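Local coordinates for histone acetyltransferase HPA2 and related acetyltransferases (Corynebacterium glutamicum ATCC 13032, PDB 2QEC), which probably transfers an acyl group, most likely acetyl, to an acceptor molecule, as a member of the GNAT acetyltransferase family, at residues 28-33 against 190-195. The protein carries 1 engineered substitution. Residues are numbered along the deposited sequence; the frame is centred on the assembly and turned at random.
Sequences DPTFLR and TPELAM. Engineered in segment 28-33: Thr-30 (natural residue Ala).
Thr-30 and Arg-33, on and just after the short helix 29-32, meet Glu-192 of segment 190-195, which runs into strand 192-197; no backbone bond joins the segments. Asp-28 is the N-cap of the helix: its OD1 accepts from Thr-30 N at 2.8 Å, and its carbonyl O receives both Phe-31 N and Leu-32 N. The CB of Glu-192 points toward segment 28-33, and with chi2 at -171° the extended chain carries the carboxylate to Thr-30 and Arg-33. Glu-192 OE2 takes a weak hydrogen bond from Thr-30 OG1 at 3.4 Å, and Thr-30 CG2 lies 3.9 Å from the same OE2; this threonine is engineered, replacing alanine. Glu-192 OE1 and Arg-33 NH2 form a long salt bridge, 4.0 Å apart, the guanidinium and carboxylate planes being 72° apart. Arg-33 NE bonds back to Thr-30 O at 2.8 Å, which ties the guanidinium to that backbone carbonyl and steadies its direction. Glu-162 OE1 lies close to Glu-192 OE1, so the arginine's charge may ease the crowding of two acids. The buried ring of Phe-31 packs against Phe-25 and meets Phe-49 edge-to-face. The arrangement is a loose polar bridge on the surface of the GNAT fold, linking a short N-terminal helix to the strand inserted between 159-163 and 178-183 in the C-terminal half of the sheet.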
ATOM      1  N   ASP A  28     -25.756  -9.556  -2.043  1.00 49.34           N
ATOM      2  CA  ASP A  28     -24.602  -8.721  -2.289  1.00 49.08           C
ATOM      3  C   ASP A  28     -23.803  -9.152  -3.524  1.00 51.15           C
ATOM      4  O   ASP A  28     -23.213 -10.220  -3.515  1.00 50.48           O
ATOM      5  CB  ASP A  28     -23.694  -8.779  -1.071  1.00 49.36           C
ATOM      6  CG  ASP A  28     -22.645  -7.694  -1.071  1.00 54.10           C
ATOM      7  OD1 ASP A  28     -22.046  -7.434  -2.119  1.00 58.90           O
ATOM      8  OD2 ASP A  28     -22.418  -7.107   0.001  1.00 56.40           O
ATOM      9  N   PRO A  29     -23.679  -8.270  -4.550  1.00 53.35           N
ATOM     10  CA  PRO A  29     -22.894  -8.552  -5.766  1.00 53.71           C
ATOM     11  C   PRO A  29     -21.489  -9.051  -5.491  1.00 52.65           C
ATOM     12  O   PRO A  29     -20.933  -9.803  -6.279  1.00 52.77           O
ATOM     13  CB  PRO A  29     -22.792  -7.171  -6.454  1.00 54.26           C
ATOM     14  CG  PRO A  29     -23.954  -6.430  -5.981  1.00 57.67           C
ATOM     15  CD  PRO A  29     -24.280  -6.925  -4.599  1.00 54.52           C
ATOM     16  N   THR A  30     -20.905  -8.574  -4.413  1.00 57.01           N
ATOM     17  CA  THR A  30     -19.580  -9.001  -4.001  1.00 62.73           C
ATOM     18  C   THR A  30     -19.504 -10.530  -3.845  1.00 63.28           C
ATOM     19  O   THR A  30     -18.506 -11.135  -4.227  1.00 67.19           O
ATOM     20  CB  THR A  30     -19.166  -8.253  -2.723  1.00 65.79           C
ATOM     21  OG1 THR A  30     -18.863  -6.896  -3.086  1.00 73.45           O
ATOM     22  CG2 THR A  30     -17.932  -8.879  -2.051  1.00 73.19           C
ATOM     23  N   PHE A  31     -20.574 -11.149  -3.347  1.00 59.17           N
ATOM     24  CA  PHE A  31     -20.601 -12.602  -3.178  1.00 57.27           C
ATOM     25  C   PHE A  31     -21.287 -13.322  -4.308  1.00 55.49           C
ATOM     26  O   PHE A  31     -20.795 -14.335  -4.768  1.00 56.49           O
ATOM     27  CB  PHE A  31     -21.205 -12.951  -1.826  1.00 56.30           C
ATOM     28  CG  PHE A  31     -20.282 -12.676  -0.704  1.00 57.12           C
ATOM     29  CD1 PHE A  31     -19.320 -13.605  -0.356  1.00 51.74           C
ATOM     30  CD2 PHE A  31     -20.344 -11.465  -0.014  1.00 48.20           C
ATOM     31  CE1 PHE A  31     -18.453 -13.342   0.672  1.00 54.00           C
ATOM     32  CE2 PHE A  31     -19.480 -11.196   1.030  1.00 56.45           C
ATOM     33  CZ  PHE A  31     -18.525 -12.128   1.372  1.00 56.81           C
ATOM     34  N   LEU A  32     -22.390 -12.763  -4.801  1.00 56.33           N
ATOM     35  CA  LEU A  32     -23.117 -13.324  -5.941  1.00 55.37           C
ATOM     36  C   LEU A  32     -22.241 -13.617  -7.174  1.00 57.21           C
ATOM     37  O   LEU A  32     -22.491 -14.590  -7.880  1.00 56.26           O
ATOM     38  CB  LEU A  32     -24.278 -12.391  -6.353  1.00 55.17           C
ATOM     39  CG  LEU A  32     -25.445 -12.150  -5.382  1.00 57.21           C
ATOM     40  CD1 LEU A  32     -26.464 -11.156  -5.943  1.00 61.27           C
ATOM     41  CD2 LEU A  32     -26.121 -13.430  -5.083  1.00 54.66           C
ATOM     42  N   ARG A  33     -21.236 -12.774  -7.431  1.00 57.84           N
ATOM     43  CA  ARG A  33     -20.274 -12.974  -8.533  1.00 60.46           C
ATOM     44  C   ARG A  33     -19.470 -14.272  -8.480  1.00 58.34           C
ATOM     45  O   ARG A  33     -19.073 -14.765  -9.523  1.00 59.59           O
ATOM     46  CB  ARG A  33     -19.251 -11.834  -8.569  1.00 62.40           C
ATOM     47  CG  ARG A  33     -18.363 -11.750  -7.282  1.00 68.87           C
ATOM     48  CD  ARG A  33     -17.276 -10.678  -7.388  1.00 68.42           C
ATOM     49  NE  ARG A  33     -16.608 -10.386  -6.111  1.00 73.02           N
ATOM     50  CZ  ARG A  33     -15.655  -9.460  -5.976  1.00 75.14           C
ATOM     51  NH1 ARG A  33     -15.253  -8.749  -7.035  1.00 71.76           N
ATOM     52  NH2 ARG A  33     -15.089  -9.247  -4.786  1.00 75.40           N
ATOM     53  N   THR A 190     -19.878  -2.009  -8.077  1.00 61.97           N
ATOM     54  CA  THR A 190     -18.932  -0.928  -7.752  1.00 60.74           C
ATOM     55  C   THR A 190     -17.513  -1.471  -7.568  1.00 56.16           C
ATOM     56  O   THR A 190     -17.308  -2.441  -6.842  1.00 55.93           O
ATOM     57  CB  THR A 190     -19.361  -0.127  -6.493  1.00 61.57           C
ATOM     58  OG1 THR A 190     -20.774   0.124  -6.542  1.00 64.73           O
ATOM     59  CG2 THR A 190     -18.607   1.214  -6.415  1.00 66.70           C
ATOM     60  N   PRO A 191     -16.531  -0.886  -8.274  1.00 50.69           N
ATOM     61  CA  PRO A 191     -15.163  -1.236  -7.919  1.00 48.25           C
ATOM     62  C   PRO A 191     -14.948  -1.056  -6.412  1.00 46.70           C
ATOM     63  O   PRO A 191     -15.557  -0.185  -5.765  1.00 49.20           O
ATOM     64  CB  PRO A 191     -14.313  -0.278  -8.780  1.00 48.85           C
ATOM     65  CG  PRO A 191     -15.185   0.004  -9.957  1.00 50.42           C
ATOM     66  CD  PRO A 191     -16.593   0.030  -9.425  1.00 48.35           C
ATOM     67  N   GLU A 192     -14.138  -1.921  -5.827  1.00 44.39           N
ATOM     68  CA  GLU A 192     -13.851  -1.772  -4.398  1.00 42.18           C
ATOM     69  C   GLU A 192     -12.650  -0.871  -4.203  1.00 38.53           C
ATOM     70  O   GLU A 192     -11.724  -0.890  -4.998  1.00 39.15           O
ATOM     71  CB  GLU A 192     -13.609  -3.116  -3.759  1.00 42.80           C
ATOM     72  CG  GLU A 192     -14.826  -4.042  -3.924  1.00 46.64           C
ATOM     73  CD  GLU A 192     -14.721  -5.318  -3.120  1.00 62.29           C
ATOM     74  OE1 GLU A 192     -13.644  -5.941  -3.152  1.00 70.49           O
ATOM     75  OE2 GLU A 192     -15.727  -5.722  -2.493  1.00 78.23           O
ATOM     76  N   LEU A 193     -12.694  -0.061  -3.152  1.00 38.88           N
ATOM     77  CA  LEU A 193     -11.587   0.832  -2.814  1.00 40.66           C
ATOM     78  C   LEU A 193     -10.714   0.141  -1.749  1.00 39.08           C
ATOM     79  O   LEU A 193     -11.106   0.009  -0.603  1.00 37.52           O
ATOM     80  CB  LEU A 193     -12.112   2.168  -2.278  1.00 40.04           C
ATOM     81  CG  LEU A 193     -10.991   3.191  -1.934  1.00 41.78           C
ATOM     82  CD1 LEU A 193     -10.079   3.440  -3.079  1.00 44.46           C
ATOM     83  CD2 LEU A 193     -11.531   4.488  -1.428  1.00 44.82           C
ATOM     84  N   ALA A 194      -9.542  -0.338  -2.165  1.00 37.26           N
ATOM     85  CA  ALA A 194      -8.550  -0.894  -1.253  1.00 33.04           C
ATOM     86  C   ALA A 194      -8.079   0.209  -0.345  1.00 37.34           C
ATOM     87  O   ALA A 194      -7.767   1.315  -0.821  1.00 38.18           O
ATOM     88  CB  ALA A 194      -7.337  -1.411  -2.070  1.00 35.85           C
HETATM   89  N   MSE A 195      -7.931  -0.096   0.942  1.00 38.23           N
HETATM   90  CA  MSE A 195      -7.460   0.877   1.926  1.00 39.02           C
HETATM   91  C   MSE A 195      -6.471   0.231   2.896  1.00 39.37           C
HETATM   92  O   MSE A 195      -6.442  -0.972   3.044  1.00 37.65           O
HETATM   93  CB  MSE A 195      -8.648   1.443   2.720  1.00 36.16           C
HETATM   94  CG  MSE A 195      -9.765   1.960   1.837  1.00 42.23           C
HETATM   95 SE   MSE A 195     -11.111   2.945   2.758  0.75 43.69          SE
HETATM   96  CE  MSE A 195     -10.165   4.437   2.655  1.00 35.06           C
TER